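Local coordinates for protein methylmalonyl-CoA carboxyltransferase 5S subunit (Propionibacterium freudenreichii subsp. shermanii, PDB 1RQB) that transfers a carboxyl group from the biotin of the 1.3S subunit to pyruvate, yielding oxaloacetate, as the cobalt-binding 5S component of transcarboxylase, at residues A[19-25]-A[242-246]; A[39-43]-A[302-306]; A[57-61]-A[279-283]; A[198-202]-A[312-316]; A[249-254]-A[263-268]. All coordinates share one frame; numbering follows the deposited sequence.

Contact 1 of 5, residues A[19-25]-A[242-246]; sequences VSEPREV and IEAGV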
# COMPACT_ATOMS: atom_id res chain seq x y z
N VAL A 19 16.59 1.31 -20.45
CA VAL A 19 16.49 1.89 -19.10
C VAL A 19 17.68 2.82 -18.87
O VAL A 19 18.72 2.67 -19.51
CB VAL A 19 16.43 0.80 -18.00
CG1 VAL A 19 15.20 -0.07 -18.21
CG2 VAL A 19 17.70 -0.06 -18.01
N SER A 20 17.52 3.78 -17.97
CA SER A 20 18.58 4.77 -17.72
C SER A 20 19.81 4.11 -17.10
O SER A 20 19.75 3.01 -16.54
CB SER A 20 18.06 5.91 -16.82
OG SER A 20 17.54 5.42 -15.60
N GLU A 21 20.93 4.80 -17.22
CA GLU A 21 22.22 4.33 -16.69
C GLU A 21 22.15 4.29 -15.16
O GLU A 21 21.36 5.01 -14.55
CB GLU A 21 23.34 5.30 -17.11
CG GLU A 21 23.23 6.70 -16.50
CD GLU A 21 22.06 7.52 -17.02
OE1 GLU A 21 21.79 8.60 -16.43
OE2 GLU A 21 21.40 7.11 -18.00
N PRO A 22 22.97 3.43 -14.53
CA PRO A 22 23.00 3.32 -13.07
C PRO A 22 23.24 4.72 -12.51
O PRO A 22 24.07 5.46 -13.04
CB PRO A 22 24.19 2.39 -12.82
CG PRO A 22 24.11 1.46 -14.02
CD PRO A 22 23.86 2.43 -15.16
N ARG A 23 22.53 5.09 -11.45
CA ARG A 23 22.67 6.46 -10.93
C ARG A 23 21.92 6.60 -9.60
O ARG A 23 21.15 5.73 -9.22
CB ARG A 23 22.05 7.43 -11.95
CG ARG A 23 20.55 7.16 -12.17
CD ARG A 23 19.96 7.84 -13.45
NE ARG A 23 18.52 7.54 -13.56
CZ ARG A 23 17.59 8.26 -12.96
NH1 ARG A 23 17.96 9.31 -12.25
NH2 ARG A 23 16.30 7.91 -13.00
N GLU A 24 22.16 7.71 -8.91
CA GLU A 24 21.45 7.97 -7.65
C GLU A 24 20.16 8.73 -7.98
O GLU A 24 20.15 9.63 -8.83
CB GLU A 24 22.29 8.83 -6.69
CG GLU A 24 23.58 8.19 -6.24
CD GLU A 24 24.33 9.05 -5.23
OE1 GLU A 24 25.30 8.54 -4.64
OE2 GLU A 24 23.95 10.23 -5.03
N VAL A 25 19.08 8.34 -7.34
CA VAL A 25 17.78 9.00 -7.53
C VAL A 25 17.51 9.85 -6.28
O VAL A 25 17.69 9.37 -5.16
CB VAL A 25 16.65 7.97 -7.69
CG1 VAL A 25 15.32 8.68 -7.94
CG2 VAL A 25 16.96 7.02 -8.84
N ILE A 242 11.79 5.91 -12.88
CA ILE A 242 13.24 5.85 -12.62
C ILE A 242 13.93 5.20 -13.83
O ILE A 242 14.99 5.64 -14.26
CB ILE A 242 13.52 5.07 -11.31
CG1 ILE A 242 13.08 5.94 -10.12
CG2 ILE A 242 15.02 4.70 -11.22
CD1 ILE A 242 13.03 5.19 -8.80
N GLU A 243 13.32 4.17 -14.40
CA GLU A 243 13.92 3.55 -15.59
C GLU A 243 13.94 4.55 -16.74
O GLU A 243 14.84 4.52 -17.58
CB GLU A 243 13.15 2.27 -15.99
CG GLU A 243 13.25 1.15 -14.93
CD GLU A 243 12.43 -0.10 -15.25
OE1 GLU A 243 11.39 0.01 -15.95
OE2 GLU A 243 12.81 -1.21 -14.79
N ALA A 244 12.97 5.46 -16.78
CA ALA A 244 12.90 6.45 -17.87
C ALA A 244 13.84 7.62 -17.61
O ALA A 244 14.02 8.48 -18.47
CB ALA A 244 11.48 6.94 -18.05
N GLY A 245 14.43 7.69 -16.42
CA GLY A 245 15.36 8.77 -16.12
C GLY A 245 14.94 9.88 -15.17
O GLY A 245 15.60 10.92 -15.11
N VAL A 246 13.86 9.69 -14.42
CA VAL A 246 13.40 10.75 -13.50
C VAL A 246 14.50 11.04 -12.48
O VAL A 246 15.19 10.14 -11.99
CB VAL A 246 12.06 10.36 -12.82
CG1 VAL A 246 12.30 9.38 -11.65
CG2 VAL A 246 11.36 11.63 -12.35
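Arg23 sets its CG between the backbone N and the carbonyl carbon (chi1 61°), and the chain then runs extended to NE, which carries the guanidinium up to Ile242 and Val246; Ser20 uses the same rotamer to turn OG onto Ile242. Both reach the Schellman motif that closes helix 234-243 of the TIM barrel, where Gly245 takes a positive phi of 107°. Ile242 O is gripped by three donors: Gly245 N from within the motif, Ser20 OG at 2.9 Å, and Arg23 NH2 at 2.9 Å, the last arriving on a lone pair. Val246 O is held end-on by Arg23 NH1 at 2.9 Å and NH2 at 2.7 Å, both from one face of its carbonyl plane. Arg23 NE donates to Ser20 OG at 3.1 Å in a nearly straight bond (168°), which fixes the rotation of the guanidinium. A leucine in place of Arg23 would probably leave Val246 O without either of these donors and Ser20 OG less firmly positioned. Nearby, the backbone bond from Ser20 N to Glu243 O measures 2.8 Å. Val19 lies alongside Glu243, CG1 to CB 3.8 Å, while the Glu243 carboxylate forms salt bridges with Lys240 of its own chain and Lys240 of the second subunit. Val19 also pairs with an antiparallel strand of that subunit, so the sheet continues across the dimer interface. Val25 sits over one guanidinium face of Arg23, toward the rim, with its CG2 at 3.8 Å from Ile242 CG2.

Contact 2 of 5, residues A[39-43]-A[302-306]; sequences LMATR and KFESK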
# COMPACT_ATOMS: atom_id res chain seq x y z
N LEU A 39 -3.66 12.67 4.67
CA LEU A 39 -4.13 11.58 5.54
C LEU A 39 -4.90 12.06 6.77
O LEU A 39 -5.71 11.30 7.31
CB LEU A 39 -2.94 10.74 5.99
CG LEU A 39 -2.28 9.93 4.87
CD1 LEU A 39 -0.97 9.35 5.34
CD2 LEU A 39 -3.24 8.84 4.41
N MSE A 40 -4.67 13.28 7.25
CA MSE A 40 -5.37 13.69 8.48
C MSE A 40 -5.84 15.14 8.45
O MSE A 40 -5.72 15.88 9.43
CB MSE A 40 -4.50 13.37 9.70
CG MSE A 40 -3.08 13.87 9.64
SE MSE A 40 -1.88 12.57 10.52
CE MSE A 40 -1.62 11.35 9.08
N ALA A 41 -6.37 15.53 7.30
CA ALA A 41 -6.98 16.84 7.05
C ALA A 41 -6.06 18.01 7.43
O ALA A 41 -6.54 19.04 7.92
CB ALA A 41 -8.31 16.93 7.83
N THR A 42 -4.75 17.87 7.22
CA THR A 42 -3.79 18.95 7.46
C THR A 42 -3.81 19.42 8.92
O THR A 42 -3.39 20.54 9.21
CB THR A 42 -4.12 20.20 6.59
OG1 THR A 42 -4.77 19.80 5.37
CG2 THR A 42 -2.85 20.95 6.24
N ARG A 43 -4.23 18.57 9.85
CA ARG A 43 -4.34 19.00 11.25
C ARG A 43 -3.06 18.80 12.07
O ARG A 43 -3.04 19.13 13.26
CB ARG A 43 -5.47 18.23 11.94
CG ARG A 43 -6.88 18.53 11.43
CD ARG A 43 -7.20 20.00 11.57
NE ARG A 43 -8.64 20.25 11.60
CZ ARG A 43 -9.47 20.18 10.57
NH1 ARG A 43 -9.03 19.87 9.36
NH2 ARG A 43 -10.76 20.44 10.77
N LYS A 302 -9.35 10.79 14.71
CA LYS A 302 -10.64 11.41 14.37
C LYS A 302 -10.60 12.07 12.99
O LYS A 302 -11.65 12.45 12.46
CB LYS A 302 -11.03 12.49 15.40
CG LYS A 302 -11.25 12.01 16.85
CD LYS A 302 -12.39 11.00 16.96
CE LYS A 302 -12.64 10.62 18.42
NZ LYS A 302 -13.85 9.76 18.57
N PHE A 303 -9.43 12.23 12.39
CA PHE A 303 -9.36 12.89 11.08
C PHE A 303 -8.93 11.93 9.97
O PHE A 303 -8.72 12.36 8.83
CB PHE A 303 -8.36 14.07 11.11
CG PHE A 303 -8.67 15.10 12.17
CD1 PHE A 303 -8.06 15.04 13.41
CD2 PHE A 303 -9.58 16.12 11.91
CE1 PHE A 303 -8.35 15.98 14.40
CE2 PHE A 303 -9.88 17.07 12.89
CZ PHE A 303 -9.27 17.00 14.13
N GLU A 304 -8.81 10.64 10.26
CA GLU A 304 -8.35 9.66 9.26
C GLU A 304 -9.45 9.28 8.27
O GLU A 304 -10.64 9.43 8.55
CB GLU A 304 -7.87 8.38 9.94
CG GLU A 304 -6.67 8.52 10.85
CD GLU A 304 -5.35 8.32 10.13
OE1 GLU A 304 -5.35 7.70 9.04
OE2 GLU A 304 -4.31 8.76 10.65
N SER A 305 -9.02 8.77 7.11
CA SER A 305 -9.91 8.29 6.04
C SER A 305 -10.08 6.78 6.20
O SER A 305 -9.28 6.13 6.87
CB SER A 305 -9.33 8.59 4.66
OG SER A 305 -9.43 9.97 4.36
N LYS A 306 -11.08 6.20 5.54
CA LYS A 306 -11.36 4.77 5.71
C LYS A 306 -11.08 3.93 4.46
O LYS A 306 -11.42 2.74 4.44
CB LYS A 306 -12.82 4.59 6.14
CG LYS A 306 -13.12 5.25 7.49
CD LYS A 306 -14.59 5.17 7.86
CE LYS A 306 -15.45 5.99 6.90
NZ LYS A 306 -15.13 7.45 7.01
O HOH W 1 -6.34 8.74 6.75
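Arg43 directs its CB toward Phe303, and its CG lands over the middle of the phenyl ring, 3.7 Å from the centroid and 14° off the normal, a clear CH-pi contact. A bend at chi2 (-59°) then carries the chain off the ring past its CE2 edge atom: CD passes by the rim, and NE comes to 3.6 Å from Phe303 CE2. The guanidinium runs out past the rim, with Phe303 CE2 over one of its faces, 3.5 Å from its plane, and the two planes 42° apart, so the groups are tilted rather than stacked. At the tip, NH1 folds back to Ala41 O at 3.0 Å, lying on a lone pair of that carbonyl and in the guanidinium plane. Arg43 also makes a cation-pi contact with Phe78. With only an alanine here, the face of Phe303 would probably lose its aliphatic cover and Ala41 O this donor. The backbone beneath is a type I' beta turn from Met40 to Arg43, following the TIM-barrel helix 31-39 whose first turns include substrate-binding residues, and the contact joins it to the loop between helix 283-296 and helix 313-316. Val474 packs on both Arg43 and Phe303. Met40, a selenomethionine here, presents its carbonyl O to Phe303 CB at 3.6 Å, and its own CB lies 4.2 Å from that same CB. Ala41 CB approaches Phe303 CD2 at 4.3 Å. A water joins the backbones beyond Met40, donating to Leu39 O and Glu304 OE1 and accepting from Ser305 N, each at 2.7 Å, while Glu304 OE2 is salt-bridged to Arg297.

Contact 3 of 5, residues A[57-61]-A[279-283]; sequences DAAGY and TNLDY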
# COMPACT_ATOMS: atom_id res chain seq x y z
N ASP A 57 16.55 16.39 8.66
CA ASP A 57 17.63 17.24 8.12
C ASP A 57 18.89 16.43 7.80
O ASP A 57 19.66 16.82 6.93
CB ASP A 57 17.99 18.34 9.14
CG ASP A 57 19.06 19.29 8.62
OD1 ASP A 57 18.74 20.15 7.76
OD2 ASP A 57 20.21 19.18 9.06
N ALA A 58 19.11 15.31 8.48
CA ALA A 58 20.34 14.53 8.23
C ALA A 58 20.06 13.24 7.46
O ALA A 58 20.96 12.42 7.28
CB ALA A 58 21.01 14.19 9.55
N ALA A 59 18.83 13.05 6.98
CA ALA A 59 18.49 11.79 6.30
C ALA A 59 19.06 11.71 4.88
O ALA A 59 19.27 10.61 4.37
CB ALA A 59 16.98 11.60 6.28
N GLY A 60 19.28 12.85 4.23
CA GLY A 60 19.81 12.83 2.87
C GLY A 60 18.81 13.13 1.76
O GLY A 60 19.06 12.84 0.59
N TYR A 61 17.68 13.73 2.10
CA TYR A 61 16.64 14.04 1.11
C TYR A 61 17.09 15.17 0.17
O TYR A 61 17.85 16.05 0.56
CB TYR A 61 15.37 14.51 1.82
CG TYR A 61 14.71 13.47 2.68
CD1 TYR A 61 14.63 13.65 4.06
CD2 TYR A 61 14.11 12.35 2.11
CE1 TYR A 61 13.94 12.73 4.87
CE2 TYR A 61 13.41 11.43 2.90
CZ TYR A 61 13.33 11.63 4.28
OH TYR A 61 12.60 10.75 5.04
N THR A 279 19.53 5.40 -3.72
CA THR A 279 19.24 6.71 -3.13
C THR A 279 20.36 6.99 -2.12
O THR A 279 21.13 6.09 -1.78
CB THR A 279 17.93 6.72 -2.31
OG1 THR A 279 18.13 5.98 -1.11
CG2 THR A 279 16.78 6.11 -3.11
N ASN A 280 20.47 8.21 -1.64
CA ASN A 280 21.52 8.47 -0.64
C ASN A 280 20.87 8.71 0.72
O ASN A 280 21.33 9.55 1.49
CB ASN A 280 22.40 9.67 -1.05
CG ASN A 280 21.63 10.97 -1.11
OD1 ASN A 280 20.82 11.18 -2.02
ND2 ASN A 280 21.87 11.86 -0.15
N LEU A 281 19.81 7.97 1.01
CA LEU A 281 19.12 8.13 2.30
C LEU A 281 19.81 7.28 3.36
O LEU A 281 20.30 6.19 3.08
CB LEU A 281 17.64 7.74 2.19
CG LEU A 281 16.82 8.57 1.19
CD1 LEU A 281 15.37 8.21 1.33
CD2 LEU A 281 17.03 10.06 1.45
N ASP A 282 19.84 7.80 4.59
CA ASP A 282 20.43 7.13 5.76
C ASP A 282 19.32 6.33 6.44
O ASP A 282 18.42 6.92 7.04
CB ASP A 282 20.98 8.20 6.71
CG ASP A 282 21.67 7.63 7.93
OD1 ASP A 282 21.14 6.68 8.54
OD2 ASP A 282 22.75 8.15 8.29
N TYR A 283 19.36 5.00 6.33
CA TYR A 283 18.31 4.13 6.88
C TYR A 283 18.11 4.30 8.38
O TYR A 283 16.99 4.19 8.88
CB TYR A 283 18.60 2.67 6.54
CG TYR A 283 18.32 2.33 5.09
CD1 TYR A 283 19.37 2.10 4.20
CD2 TYR A 283 17.02 2.26 4.61
CE1 TYR A 283 19.11 1.80 2.86
CE2 TYR A 283 16.75 1.97 3.27
CZ TYR A 283 17.81 1.74 2.41
OH TYR A 283 17.56 1.43 1.09
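Ala59 O takes the one hydrogen bond that crosses between 57-61 and 279-283, from Asp282 N at 2.9 Å; the N-H points at the oxygen at 154°, and the donor lies in the carbonyl plane. The same oxygen receives a CA-H...O contact from Leu281 CA at 3.2 Å, so it is held by two successive residues of the facing loop. Gly60 lets the chains come this close: its phi is positive (104°), and a CB built on it would stand only 2.4 Å from Asn280 O. Leu281 keeps its CG anti to the carbonyl carbon (chi1 -61°), which brings CD2 over Gly60, 3.5 Å from its O, and on to Tyr61 CD2 at 3.8 Å. The second methyl, CD1, lies 4.1 Å from Tyr61 CE2, the two side chains crossing at about a right angle. One layer out, Asp282 is positioned by its role as N-cap of helix 283-296, where OD1 accepts from the backbone N of Arg285, and the Arg285 side chain packs on Ala58 and Ala59. Leu281 N donates weakly to Thr279 OG1 at 3.4 Å. Ile27, Thr265 and Leu286 all touch both Tyr61 and Leu281, and the Tyr61 hydroxyl makes a weak bond to Glu29. The C-terminal end of helix 53-58, closed by its glycine, thus meets the N-cap of helix 283-296: a helix-to-strand turn before strand 63-68 set against the start of another helix on the outside of the TIM barrel.

Contact 4 of 5, residues A[198-202]-A[312-316]; sequences AALLK and SIFKS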
# COMPACT_ATOMS: atom_id res chain seq x y z
N ALA A 198 -4.34 12.51 -7.99
CA ALA A 198 -5.37 11.46 -7.93
C ALA A 198 -4.79 10.06 -8.14
O ALA A 198 -5.54 9.09 -8.17
CB ALA A 198 -6.46 11.75 -8.97
N ALA A 199 -3.46 9.96 -8.30
CA ALA A 199 -2.78 8.67 -8.50
C ALA A 199 -3.25 7.99 -9.79
O ALA A 199 -3.41 6.77 -9.84
CB ALA A 199 -3.03 7.73 -7.30
N LEU A 200 -3.43 8.79 -10.83
CA LEU A 200 -3.92 8.26 -12.11
C LEU A 200 -2.77 7.81 -13.02
O LEU A 200 -3.01 7.15 -14.03
CB LEU A 200 -4.68 9.36 -12.85
CG LEU A 200 -6.09 9.67 -12.36
CD1 LEU A 200 -6.56 10.97 -13.00
CD2 LEU A 200 -7.00 8.52 -12.73
N LEU A 201 -1.54 8.16 -12.67
CA LEU A 201 -0.40 7.84 -13.53
C LEU A 201 -0.02 6.36 -13.44
O LEU A 201 0.48 5.89 -12.42
CB LEU A 201 0.81 8.71 -13.15
CG LEU A 201 2.04 8.55 -14.06
CD1 LEU A 201 1.74 9.11 -15.46
CD2 LEU A 201 3.22 9.31 -13.44
N LYS A 202 -0.27 5.63 -14.52
CA LYS A 202 0.07 4.21 -14.58
C LYS A 202 1.53 4.07 -15.03
O LYS A 202 2.13 5.02 -15.52
CB LYS A 202 -0.88 3.45 -15.53
CG LYS A 202 -2.32 3.36 -14.99
CD LYS A 202 -3.19 2.54 -15.93
CE LYS A 202 -4.59 2.32 -15.36
NZ LYS A 202 -5.31 1.27 -16.13
N SER A 312 -11.59 2.87 -8.74
CA SER A 312 -12.80 3.16 -9.53
C SER A 312 -12.60 4.36 -10.45
O SER A 312 -13.23 4.47 -11.50
CB SER A 312 -14.00 3.38 -8.61
OG SER A 312 -13.78 4.47 -7.74
N ILE A 313 -11.70 5.26 -10.07
CA ILE A 313 -11.46 6.48 -10.86
C ILE A 313 -11.01 6.14 -12.28
O ILE A 313 -11.26 6.92 -13.21
CB ILE A 313 -10.40 7.37 -10.18
CG1 ILE A 313 -10.32 8.72 -10.91
CG2 ILE A 313 -9.04 6.66 -10.21
CD1 ILE A 313 -9.32 9.71 -10.29
N PHE A 314 -10.36 5.00 -12.49
CA PHE A 314 -9.88 4.65 -13.83
C PHE A 314 -11.06 4.46 -14.80
O PHE A 314 -10.89 4.53 -16.01
CB PHE A 314 -9.02 3.39 -13.79
CG PHE A 314 -7.67 3.62 -13.18
CD1 PHE A 314 -7.21 2.83 -12.13
CD2 PHE A 314 -6.85 4.63 -13.66
CE1 PHE A 314 -5.95 3.04 -11.56
CE2 PHE A 314 -5.58 4.86 -13.11
CZ PHE A 314 -5.13 4.07 -12.06
N LYS A 315 -12.24 4.23 -14.25
CA LYS A 315 -13.43 4.04 -15.09
C LYS A 315 -14.32 5.29 -15.05
O LYS A 315 -14.79 5.75 -16.09
CB LYS A 315 -14.25 2.85 -14.58
CG LYS A 315 -15.58 2.68 -15.30
CD LYS A 315 -16.42 1.57 -14.70
CE LYS A 315 -17.77 1.46 -15.40
NZ LYS A 315 -18.69 0.52 -14.70
N SER A 316 -14.52 5.86 -13.86
CA SER A 316 -15.44 6.98 -13.65
C SER A 316 -14.81 8.37 -13.77
O SER A 316 -15.54 9.35 -13.86
CB SER A 316 -16.04 6.89 -12.26
OG SER A 316 -15.06 7.26 -11.31
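Phe314 presents one ring face to Lys202 and part of its edge to Leu200. Lys202 CE lies over that face, 3.6 Å from the centroid and 15° off the normal, and NZ follows at 4.5 Å from the centroid in cation-pi geometry. The lysine chain is extended beyond CG, so its methylenes run obliquely over the ring before the ammonium passes on to salt bridges with Glu270 and Glu273 of the second subunit. At the edge, near the ring plane, Leu200 O stands 3.6 Å from Phe314 CE2. The loop 198-202 follows strand 191-193 of the TIM barrel and comes soon after Lys195, the carboxylated cobalt ligand, while helix 313-316 belongs to the conserved carboxylase region, so the contact joins a barrel loop to it. Ile313 holds CG1 anti to its backbone N (chi1 -172°), which sends CD1 between Leu200 CD2 at 3.6 Å and Ala198 CB at 3.8 Å. Leu200 CD2 also reaches Phe314 CE2 at 3.9 Å, bridging both apolar side chains of the helix. The loop itself is fixed from behind, the carboxylate of Asp196 accepting from the backbone N of Leu200 and of Leu201.

Contact 5 of 5, residues A[249-254]-A[263-268]; sequences VDTAIS and NPTESV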
# COMPACT_ATOMS: atom_id res chain seq x y z
N VAL A 249 11.96 11.60 -6.83
CA VAL A 249 10.58 11.14 -6.63
C VAL A 249 10.14 11.53 -5.21
O VAL A 249 10.97 11.57 -4.30
CB VAL A 249 10.43 9.60 -6.86
CG1 VAL A 249 10.73 9.26 -8.34
CG2 VAL A 249 11.36 8.83 -5.94
N ASP A 250 8.86 11.88 -5.03
CA ASP A 250 8.33 12.29 -3.73
C ASP A 250 7.74 11.08 -2.99
O ASP A 250 7.01 10.28 -3.58
CB ASP A 250 7.21 13.33 -3.87
CG ASP A 250 7.67 14.61 -4.54
OD1 ASP A 250 8.84 14.70 -4.95
OD2 ASP A 250 6.82 15.53 -4.65
N THR A 251 8.04 10.97 -1.70
CA THR A 251 7.52 9.86 -0.88
C THR A 251 7.25 10.37 0.54
O THR A 251 7.63 11.48 0.91
CB THR A 251 8.55 8.69 -0.80
OG1 THR A 251 9.75 9.17 -0.15
CG2 THR A 251 8.93 8.19 -2.20
N ALA A 252 6.59 9.53 1.33
CA ALA A 252 6.27 9.88 2.72
C ALA A 252 6.79 8.77 3.64
O ALA A 252 6.66 7.59 3.31
CB ALA A 252 4.74 10.02 2.90
N ILE A 253 7.36 9.15 4.78
CA ILE A 253 7.87 8.15 5.73
C ILE A 253 6.79 7.08 5.94
O ILE A 253 5.60 7.40 6.03
CB ILE A 253 8.32 8.83 7.05
CG1 ILE A 253 9.36 7.94 7.78
CG2 ILE A 253 7.12 9.14 7.93
CD1 ILE A 253 10.68 7.81 7.02
N SER A 254 7.20 5.82 6.04
CA SER A 254 6.28 4.67 6.06
C SER A 254 5.16 4.73 7.10
O SER A 254 4.07 4.22 6.83
CB SER A 254 7.06 3.35 6.17
OG SER A 254 7.73 3.23 7.41
N ASN A 263 3.46 6.84 -1.55
CA ASN A 263 4.25 5.60 -1.44
C ASN A 263 5.30 5.85 -0.35
O ASN A 263 5.78 6.98 -0.20
CB ASN A 263 4.86 5.26 -2.80
CG ASN A 263 3.78 5.02 -3.85
OD1 ASN A 263 2.99 4.09 -3.74
ND2 ASN A 263 3.72 5.90 -4.86
N PRO A 264 5.65 4.81 0.43
CA PRO A 264 6.61 4.87 1.53
C PRO A 264 8.07 5.12 1.15
O PRO A 264 8.64 4.44 0.30
CB PRO A 264 6.42 3.52 2.25
CG PRO A 264 5.21 2.88 1.58
CD PRO A 264 5.24 3.41 0.19
N THR A 265 8.67 6.09 1.83
CA THR A 265 10.07 6.48 1.58
C THR A 265 11.00 5.26 1.69
O THR A 265 11.78 4.99 0.78
CB THR A 265 10.51 7.54 2.62
OG1 THR A 265 9.72 8.72 2.45
CG2 THR A 265 12.01 7.88 2.45
N GLU A 266 10.90 4.53 2.79
CA GLU A 266 11.81 3.39 2.99
C GLU A 266 11.56 2.30 1.96
O GLU A 266 12.50 1.65 1.51
CB GLU A 266 11.65 2.83 4.40
CG GLU A 266 11.88 3.86 5.49
CD GLU A 266 10.57 4.34 6.09
OE1 GLU A 266 9.75 4.97 5.37
OE2 GLU A 266 10.34 4.08 7.29
N SER A 267 10.30 2.07 1.58
CA SER A 267 10.00 1.04 0.59
C SER A 267 10.61 1.42 -0.76
O SER A 267 11.19 0.58 -1.45
CB SER A 267 8.48 0.86 0.45
OG SER A 267 7.92 0.41 1.67
N VAL A 268 10.49 2.69 -1.14
CA VAL A 268 11.05 3.14 -2.42
C VAL A 268 12.57 3.02 -2.39
O VAL A 268 13.19 2.61 -3.37
CB VAL A 268 10.62 4.59 -2.74
CG1 VAL A 268 11.41 5.15 -3.91
CG2 VAL A 268 9.14 4.60 -3.09
O HOH W 2 4.69 8.59 -3.76
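Glu266 binds Ser254 through both carboxylate oxygens: Ser254 N reaches OE1 at 2.8 Å, on the syn lone pair, and Ser254 OG donates to OE2 at 2.7 Å from 41° above the carboxylate plane. A bend at chi2 (103°) folds the carboxylate back to the loop, where it is held against turning. Ile253 CD1 lies against the carboxylate, 3.4 Å from Glu266 OE1. Thr251 OG1 donates to Thr265 OG1 at 2.6 Å; the Thr265 hydroxyl in turn bonds to Glu29 OE1, while Glu29 OE2 takes the backbone N of Ile253. Two backbone bonds bracket the bridge between Ala252 and Pro264: Ala252 N to Asn263 O at 3.1 Å, and Thr265 N to Ala252 O at 2.9 Å, the latter donor well above the carbonyl plane (56°). A water that accepts from Asn263 N lies within hydrogen-bonding distance of Asp250 O. Apolar contacts lie around this polar core. Thr251 CG2 meets Val268 CG2 at 3.7 Å, and farther along the strand Val249 CG2 lies 4.2 Å from Val268 CG1. Ser267 OG reaches Thr231 O of the second subunit, so the helix also faces the dimer interface. On the other side of the strand, Asp250 OD2 accepts from ND1 of the cobalt ligand His226 and pairs with Arg135, a second-shell role beside the metal. Strand 248-251 leading through the loop 252-264 into helix 265-271 is the last beta-alpha unit of the TIM barrel, at the C-terminal, cobalt-bearing end of its strands.

Overall arrangement
From the N terminus, residues 19-25, 39-43 and 57-61 open contacts 1, 2 and 3, and 198-202 opens contact 4. Contact 1 closes first, at 242-246, crossing contacts 2, 3 and 4. Contact 5 follows in series, opening and closing within the spans of contacts 2, 3 and 4. Contact 3 then closes at 279-283, inside the span of contact 2, which ends at 302-306; contact 4 closes last, at 312-316, and crosses both. Contacts 1 and 5 reach neighbouring strands of one sheet, and contact 3 touches contact 5 through Thr265 CG2. Contacts 2 and 4 tie barrel loops to what follows helix 283-296, while contacts 1, 4 and 5 meet the second subunit.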